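Local coordinates for protein glutathione S-transferase domain (PDB 4MF5) that binds glutathione and probably acts as a glutathione transferase of the GST superfamily, at residues Tyr201-Arg213 with Val233-Val246. Numbering follows the deposited sequence.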
ATOM      1  N   TYR A 201     -12.209 -10.355  13.063  1.00 11.04           N
ATOM      2  CA  TYR A 201     -10.956  -9.629  13.203  1.00 10.09           C
ATOM      3  C   TYR A 201      -9.968 -10.158  12.162  1.00  9.62           C
ATOM      4  O   TYR A 201      -9.899 -11.365  11.943  1.00 11.27           O
ATOM      5  CB  TYR A 201     -10.440  -9.887  14.617  1.00 10.95           C
ATOM      6  CG  TYR A 201      -9.080  -9.358  14.971  1.00 10.32           C
ATOM      7  CD1 TYR A 201      -8.864  -8.005  15.196  1.00 10.63           C
ATOM      8  CD2 TYR A 201      -8.010 -10.229  15.169  1.00 10.80           C
ATOM      9  CE1 TYR A 201      -7.629  -7.538  15.628  1.00 10.09           C
ATOM     10  CE2 TYR A 201      -6.780  -9.775  15.585  1.00 10.17           C
ATOM     11  CZ  TYR A 201      -6.597  -8.426  15.848  1.00  9.38           C
ATOM     12  OH  TYR A 201      -5.404  -7.933  16.345  1.00  9.52           O
ATOM     13  N   SER A 202      -9.195  -9.268  11.556  1.00  8.57           N
ATOM     14  CA  SER A 202      -8.362  -9.662  10.434  1.00  8.73           C
ATOM     15  C   SER A 202      -7.111  -8.820  10.316  1.00  7.80           C
ATOM     16  O   SER A 202      -6.922  -7.823  11.032  1.00  8.10           O
ATOM     17  CB  SER A 202      -9.153  -9.539   9.121  1.00  9.24           C
ATOM     18  OG  SER A 202      -9.286  -8.169   8.726  1.00  9.06           O
ATOM     19  N   ILE A 203      -6.304  -9.141   9.313  1.00  7.81           N
ATOM     20  CA  ILE A 203      -5.155  -8.341   8.978  1.00  7.88           C
ATOM     21  C   ILE A 203      -5.511  -6.893   8.653  1.00  7.54           C
ATOM     22  O   ILE A 203      -4.645  -6.021   8.772  1.00  7.88           O
ATOM     23  CB  ILE A 203      -4.315  -8.967   7.832  1.00  8.31           C
ATOM     24  CG1 ILE A 203      -5.106  -9.140   6.533  1.00  8.86           C
ATOM     25  CG2 ILE A 203      -3.664 -10.247   8.311  1.00  9.23           C
ATOM     26  CD1 ILE A 203      -4.240  -9.551   5.370  1.00 10.15           C
ATOM     27  N   ALA A 204      -6.736  -6.606   8.195  1.00  7.70           N
ATOM     28  CA  ALA A 204      -7.094  -5.208   7.980  1.00  8.03           C
ATOM     29  C   ALA A 204      -7.058  -4.408   9.285  1.00  7.55           C
ATOM     30  O   ALA A 204      -6.597  -3.258   9.323  1.00  7.92           O
ATOM     31  CB  ALA A 204      -8.465  -5.107   7.323  1.00  8.71           C
ATOM     32  N   ASP A 205      -7.565  -5.003  10.357  1.00  7.41           N
ATOM     33  CA  ASP A 205      -7.546  -4.342  11.670  1.00  7.40           C
ATOM     34  C   ASP A 205      -6.120  -4.209  12.188  1.00  7.22           C
ATOM     35  O   ASP A 205      -5.726  -3.173  12.742  1.00  7.47           O
ATOM     36  CB  ASP A 205      -8.418  -5.141  12.648  1.00  7.86           C
ATOM     37  CG  ASP A 205      -9.802  -5.392  12.078  1.00  8.08           C
ATOM     38  OD1 ASP A 205     -10.537  -4.397  11.891  1.00  8.41           O
ATOM     39  OD2 ASP A 205     -10.103  -6.578  11.809  1.00  8.60           O
ATOM     40  N   ILE A 206      -5.341  -5.277  12.040  1.00  7.13           N
ATOM     41  CA  ILE A 206      -3.959  -5.278  12.488  1.00  7.44           C
ATOM     42  C   ILE A 206      -3.138  -4.205  11.767  1.00  7.15           C
ATOM     43  O   ILE A 206      -2.274  -3.573  12.366  1.00  7.70           O
ATOM     44  CB  ILE A 206      -3.354  -6.685  12.337  1.00  7.89           C
ATOM     45  CG1 ILE A 206      -4.085  -7.661  13.278  1.00  7.91           C
ATOM     46  CG2 ILE A 206      -1.860  -6.660  12.612  1.00  8.41           C
ATOM     47  CD1 ILE A 206      -3.714  -9.120  13.071  1.00  9.85           C
ATOM     48  N   ALA A 207      -3.420  -3.989  10.476  1.00  7.20           N
ATOM     49  CA  ALA A 207      -2.717  -2.947   9.731  1.00  7.36           C
ATOM     50  C   ALA A 207      -3.084  -1.560  10.232  1.00  6.98           C
ATOM     51  O   ALA A 207      -2.266  -0.650  10.232  1.00  7.43           O
ATOM     52  CB  ALA A 207      -3.022  -3.052   8.255  1.00  7.70           C
ATOM     53  N   THR A 208      -4.358  -1.365  10.584  1.00  7.31           N
ATOM     54  CA  THR A 208      -4.950  -0.038  10.728  1.00  7.27           C
ATOM     55  C   THR A 208      -4.877   0.504  12.151  1.00  7.13           C
ATOM     56  O   THR A 208      -4.479   1.653  12.373  1.00  7.38           O
ATOM     57  CB  THR A 208      -6.400  -0.081  10.236  1.00  7.91           C
ATOM     58  OG1 THR A 208      -6.429  -0.511   8.870  1.00  9.00           O
ATOM     59  CG2 THR A 208      -7.072   1.258  10.348  1.00  8.97           C
ATOM     60  N   PHE A 209      -5.293  -0.281  13.129  1.00  7.29           N
ATOM     61  CA  PHE A 209      -5.414   0.253  14.493  1.00  7.32           C
ATOM     62  C   PHE A 209      -4.096   0.672  15.149  1.00  7.49           C
ATOM     63  O   PHE A 209      -4.124   1.611  15.936  1.00  8.08           O
ATOM     64  CB  PHE A 209      -6.290  -0.631  15.373  1.00  7.69           C
ATOM     65  CG  PHE A 209      -7.728  -0.602  14.928  1.00  7.61           C
ATOM     66  CD1 PHE A 209      -8.511   0.520  15.164  1.00  8.70           C
ATOM     67  CD2 PHE A 209      -8.277  -1.636  14.191  1.00  8.17           C
ATOM     68  CE1 PHE A 209      -9.801   0.592  14.682  1.00  9.66           C
ATOM     69  CE2 PHE A 209      -9.559  -1.563  13.703  1.00  9.27           C
ATOM     70  CZ  PHE A 209     -10.326  -0.436  13.947  1.00  9.48           C
ATOM     71  N   PRO A 210      -2.934   0.075  14.808  1.00  7.62           N
ATOM     72  CA  PRO A 210      -1.692   0.627  15.361  1.00  7.92           C
ATOM     73  C   PRO A 210      -1.466   2.089  14.957  1.00  7.86           C
ATOM     74  O   PRO A 210      -0.859   2.865  15.704  1.00  8.09           O
ATOM     75  CB  PRO A 210      -0.600  -0.290  14.793  1.00  8.57           C
ATOM     76  CG  PRO A 210      -1.318  -1.601  14.629  1.00  8.13           C
ATOM     77  CD  PRO A 210      -2.660  -1.191  14.082  1.00  7.92           C
ATOM     78  N   TRP A 211      -1.929   2.452  13.766  1.00  7.69           N
ATOM     79  CA  TRP A 211      -1.810   3.824  13.287  1.00  7.39           C
ATOM     80  C   TRP A 211      -2.801   4.763  13.965  1.00  7.41           C
ATOM     81  O   TRP A 211      -2.460   5.891  14.277  1.00  8.01           O
ATOM     82  CB  TRP A 211      -1.908   3.862  11.766  1.00  7.67           C
ATOM     83  CG  TRP A 211      -0.575   3.650  11.129  1.00  7.71           C
ATOM     84  CD1 TRP A 211      -0.059   2.497  10.605  1.00  8.78           C
ATOM     85  CD2 TRP A 211       0.454   4.624  11.050  1.00  8.56           C
ATOM     86  NE1 TRP A 211       1.212   2.707  10.181  1.00  9.81           N
ATOM     87  CE2 TRP A 211       1.556   4.008  10.433  1.00  9.54           C
ATOM     88  CE3 TRP A 211       0.557   5.951  11.462  1.00  9.94           C
ATOM     89  CZ2 TRP A 211       2.748   4.687  10.198  1.00 11.52           C
ATOM     90  CZ3 TRP A 211       1.757   6.623  11.222  1.00 12.16           C
ATOM     91  CH2 TRP A 211       2.823   5.993  10.603  1.00 13.07           C
ATOM     92  N   VAL A 212      -4.039   4.311  14.179  1.00  7.54           N
ATOM     93  CA  VAL A 212      -4.988   5.103  14.953  1.00  7.77           C
ATOM     94  C   VAL A 212      -4.430   5.339  16.361  1.00  7.97           C
ATOM     95  O   VAL A 212      -4.453   6.461  16.879  1.00  8.69           O
ATOM     96  CB  VAL A 212      -6.382   4.455  14.982  1.00  8.42           C
ATOM     97  CG1 VAL A 212      -7.334   5.318  15.799  1.00  9.94           C
ATOM     98  CG2 VAL A 212      -6.936   4.241  13.588  1.00  8.76           C
ATOM     99  N   ARG A 213      -3.918   4.266  16.971  1.00  7.93           N
ATOM    100  CA  ARG A 213      -3.310   4.348  18.299  1.00  8.53           C
ATOM    101  C   ARG A 213      -2.208   5.414  18.316  1.00  8.90           C
ATOM    102  O   ARG A 213      -2.161   6.277  19.199  1.00  9.95           O
ATOM    103  CB  ARG A 213      -2.756   2.987  18.699  1.00  9.04           C
ATOM    104  CG  ARG A 213      -1.985   2.973  19.999  1.00 10.32           C
ATOM    105  CD  ARG A 213      -1.481   1.573  20.306  1.00 11.03           C
ATOM    106  NE  ARG A 213      -0.708   1.517  21.544  1.00 12.36           N
ATOM    107  CZ  ARG A 213       0.590   1.736  21.629  1.00 14.35           C
ATOM    108  NH1 ARG A 213       1.300   2.042  20.553  1.00 16.03           N
ATOM    109  NH2 ARG A 213       1.197   1.649  22.803  1.00 18.86           N
ATOM    110  N   VAL A 233     -14.819   4.125  15.576  1.00  8.34           N
ATOM    111  CA  VAL A 233     -13.365   3.996  15.617  1.00  8.51           C
ATOM    112  C   VAL A 233     -12.914   3.871  17.072  1.00  8.31           C
ATOM    113  O   VAL A 233     -12.062   3.041  17.390  1.00  8.39           O
ATOM    114  CB  VAL A 233     -12.665   5.176  14.922  1.00  8.53           C
ATOM    115  CG1 VAL A 233     -11.158   5.127  15.148  1.00  9.33           C
ATOM    116  CG2 VAL A 233     -12.970   5.196  13.439  1.00  9.20           C
ATOM    117  N   GLN A 234     -13.470   4.689  17.965  1.00  8.38           N
ATOM    118  CA  GLN A 234     -13.065   4.607  19.362  1.00  8.45           C
ATOM    119  C   GLN A 234     -13.398   3.257  19.989  1.00  7.95           C
ATOM    120  O   GLN A 234     -12.615   2.740  20.778  1.00  8.78           O
ATOM    121  CB  GLN A 234     -13.733   5.725  20.183  1.00  8.60           C
ATOM    122  CG  GLN A 234     -13.255   7.115  19.746  1.00  8.91           C
ATOM    123  CD  GLN A 234     -13.507   8.151  20.801  1.00  9.05           C
ATOM    124  OE1 GLN A 234     -14.684   8.344  21.285  1.00 11.84           O
ATOM    125  NE2 GLN A 234     -12.487   8.803  21.212  1.00  7.89           N
ATOM    126  N   ARG A 235     -14.555   2.706  19.653  1.00  8.73           N
ATOM    127  CA  ARG A 235     -14.943   1.383  20.104  1.00  9.34           C
ATOM    128  C   ARG A 235     -13.963   0.317  19.655  1.00  8.31           C
ATOM    129  O   ARG A 235     -13.498  -0.506  20.460  1.00  8.95           O
ATOM    130  CB  ARG A 235     -16.335   1.062  19.530  1.00 11.27           C
ATOM    131  CG  ARG A 235     -16.811  -0.362  19.658  1.00 13.65           C
ATOM    132  CD  ARG A 235     -18.202  -0.614  19.089  1.00 13.99           C
ATOM    133  NE  ARG A 235     -18.395  -0.249  17.683  1.00 14.25           N
ATOM    134  CZ  ARG A 235     -17.947  -0.920  16.628  1.00 13.67           C
ATOM    135  NH1 ARG A 235     -17.190  -2.011  16.804  1.00 15.72           N
ATOM    136  NH2 ARG A 235     -18.281  -0.509  15.407  1.00 18.04           N
ATOM    137  N   ALA A 236     -13.675   0.305  18.367  1.00  8.93           N
ATOM    138  CA  ALA A 236     -12.815  -0.730  17.812  1.00  8.53           C
ATOM    139  C   ALA A 236     -11.379  -0.551  18.286  1.00  8.19           C
ATOM    140  O   ALA A 236     -10.701  -1.549  18.545  1.00  8.93           O
ATOM    141  CB  ALA A 236     -12.922  -0.731  16.296  1.00  9.56           C
ATOM    142  N   LEU A 237     -10.913   0.696  18.416  1.00  8.12           N
ATOM    143  CA  LEU A 237      -9.568   0.935  18.918  1.00  8.32           C
ATOM    144  C   LEU A 237      -9.428   0.414  20.360  1.00  8.29           C
ATOM    145  O   LEU A 237      -8.450  -0.242  20.707  1.00  8.15           O
ATOM    146  CB  LEU A 237      -9.249   2.417  18.850  1.00  8.95           C
ATOM    147  CG  LEU A 237      -7.895   2.789  19.437  1.00 10.26           C
ATOM    148  CD1 LEU A 237      -6.736   2.167  18.698  1.00 10.66           C
ATOM    149  CD2 LEU A 237      -7.775   4.262  19.515  1.00 14.39           C
ATOM    150  N   ALA A 238     -10.413   0.722  21.205  1.00  8.48           N
ATOM    151  CA  ALA A 238     -10.365   0.260  22.587  1.00  8.46           C
ATOM    152  C   ALA A 238     -10.350  -1.272  22.649  1.00  8.29           C
ATOM    153  O   ALA A 238      -9.613  -1.848  23.449  1.00  8.58           O
ATOM    154  CB  ALA A 238     -11.527   0.830  23.395  1.00  8.65           C
ATOM    155  N   ALA A 239     -11.162  -1.927  21.819  1.00  8.16           N
ATOM    156  CA  ALA A 239     -11.156  -3.384  21.764  1.00  8.50           C
ATOM    157  C   ALA A 239      -9.782  -3.881  21.314  1.00  8.20           C
ATOM    158  O   ALA A 239      -9.225  -4.824  21.874  1.00  9.38           O
ATOM    159  CB  ALA A 239     -12.248  -3.879  20.828  1.00  9.12           C
ATOM    160  N   PHE A 240      -9.224  -3.253  20.285  1.00  8.06           N
ATOM    161  CA  PHE A 240      -7.950  -3.671  19.709  1.00  8.33           C
ATOM    162  C   PHE A 240      -6.834  -3.641  20.738  1.00  8.18           C
ATOM    163  O   PHE A 240      -6.108  -4.629  20.909  1.00  8.78           O
ATOM    164  CB  PHE A 240      -7.622  -2.758  18.525  1.00  8.38           C
ATOM    165  CG  PHE A 240      -6.354  -3.144  17.797  1.00  8.33           C
ATOM    166  CD1 PHE A 240      -6.384  -4.135  16.829  1.00  9.20           C
ATOM    167  CD2 PHE A 240      -5.166  -2.504  18.040  1.00  8.54           C
ATOM    168  CE1 PHE A 240      -5.249  -4.483  16.128  1.00  9.58           C
ATOM    169  CE2 PHE A 240      -4.007  -2.845  17.344  1.00  8.93           C
ATOM    170  CZ  PHE A 240      -4.059  -3.836  16.380  1.00  8.65           C
ATOM    171  N   VAL A 241      -6.681  -2.502  21.422  1.00  8.27           N
ATOM    172  CA  VAL A 241      -5.536  -2.351  22.298  1.00  8.99           C
ATOM    173  C   VAL A 241      -5.602  -3.242  23.504  1.00  9.31           C
ATOM    174  O   VAL A 241      -4.555  -3.529  24.096  1.00 11.21           O
ATOM    175  CB  VAL A 241      -5.273  -0.878  22.700  1.00  9.40           C
ATOM    176  CG1 VAL A 241      -4.988  -0.024  21.477  1.00 10.05           C
ATOM    177  CG2 VAL A 241      -6.409  -0.290  23.531  1.00  9.11           C
ATOM    178  N   ALA A 242      -6.800  -3.715  23.858  1.00  8.87           N
ATOM    179  CA  ALA A 242      -6.990  -4.616  24.992  1.00  9.74           C
ATOM    180  C   ALA A 242      -6.687  -6.078  24.673  1.00  9.15           C
ATOM    181  O   ALA A 242      -6.600  -6.894  25.598  1.00 10.46           O
ATOM    182  CB  ALA A 242      -8.400  -4.496  25.523  1.00 10.53           C
ATOM    183  N   ARG A 243      -6.586  -6.449  23.402  1.00  8.86           N
ATOM    184  CA  ARG A 243      -6.312  -7.836  23.067  1.00  9.22           C
ATOM    185  C   ARG A 243      -4.953  -8.249  23.613  1.00  9.17           C
ATOM    186  O   ARG A 243      -3.959  -7.566  23.371  1.00  9.26           O
ATOM    187  CB  ARG A 243      -6.335  -8.042  21.548  1.00  9.35           C
ATOM    188  CG  ARG A 243      -7.706  -7.828  20.915  1.00  9.36           C
ATOM    189  CD  ARG A 243      -7.691  -8.012  19.412  1.00  9.58           C
ATOM    190  NE  ARG A 243      -7.360  -9.385  19.020  1.00  9.27           N
ATOM    191  CZ  ARG A 243      -8.247 -10.340  18.826  1.00 10.34           C
ATOM    192  NH1 ARG A 243      -9.544 -10.120  19.008  1.00 12.60           N
ATOM    193  NH2 ARG A 243      -7.834 -11.528  18.434  1.00 11.66           N
ATOM    194  N   PRO A 244      -4.877  -9.397  24.304  1.00 10.59           N
ATOM    195  CA  PRO A 244      -3.565  -9.742  24.876  1.00 11.09           C
ATOM    196  C   PRO A 244      -2.466  -9.878  23.833  1.00 10.08           C
ATOM    197  O   PRO A 244      -1.320  -9.494  24.099  1.00 10.14           O
ATOM    198  CB  PRO A 244      -3.839 -11.059  25.619  1.00 12.88           C
ATOM    199  CG  PRO A 244      -5.248 -10.862  26.091  1.00 15.81           C
ATOM    200  CD  PRO A 244      -5.952 -10.198  24.920  1.00 13.11           C
ATOM    201  N   ALA A 245      -2.777 -10.409  22.648  1.00  9.97           N
ATOM    202  CA  ALA A 245      -1.749 -10.530  21.619  1.00 10.01           C
ATOM    203  C   ALA A 245      -1.291  -9.163  21.112  1.00  9.27           C
ATOM    204  O   ALA A 245      -0.135  -9.011  20.717  1.00  9.88           O
ATOM    205  CB  ALA A 245      -2.258 -11.363  20.469  1.00 10.71           C
ATOM    206  N   VAL A 246      -2.208  -8.189  21.093  1.00  8.98           N
ATOM    207  CA  VAL A 246      -1.841  -6.827  20.720  1.00  9.30           C
ATOM    208  C   VAL A 246      -0.890  -6.239  21.752  1.00  9.23           C
ATOM    209  O   VAL A 246       0.140  -5.667  21.403  1.00  9.73           O
ATOM    210  CB  VAL A 246      -3.102  -5.948  20.491  1.00  9.01           C
ATOM    211  CG1 VAL A 246      -2.713  -4.484  20.391  1.00  9.36           C
ATOM    212  CG2 VAL A 246      -3.838  -6.411  19.257  1.00  9.17           C
TER
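The guanidinium of R243 lies nearly flat on one face of the Y201 ring, planes 23° apart, with R243 CZ 3.7 Å from the Y201 centroid in a cation-pi contact. The arginine bends at chi3 (64°), laying the guanidinium back over the ring; CD rests over the same face. R243 NE also forms a salt bridge with E62 of helix 51-63, which probably helps hold the group there. At the edge of the Y201 ring comes F240 CD1, 3.8 Å from Y201 CE1. The F240 ring is itself sandwiched: V246 CG2 sits over the centre of one face, and F209 CB covers the other, 3.5 Å from the F240 centroid. With CG anti to the backbone N, F240 enters a hole among D205, I206, F209 and P210. F209, the reciprocal knob, sits among V233, A236, L237 and F240, its CZ 3.5 Å from A236 CB. V212 CG1 touches both V233 CG1 and L237 CD2. Helices 203-213 and 233-242 cross at 102°, their axes 10.0 Å apart. At the start of the first, S202 OG accepts from A204 N and D205 OD2 from S202 N, the N-capping box familiar in the all-helical C-terminal domain of glutathione transferases.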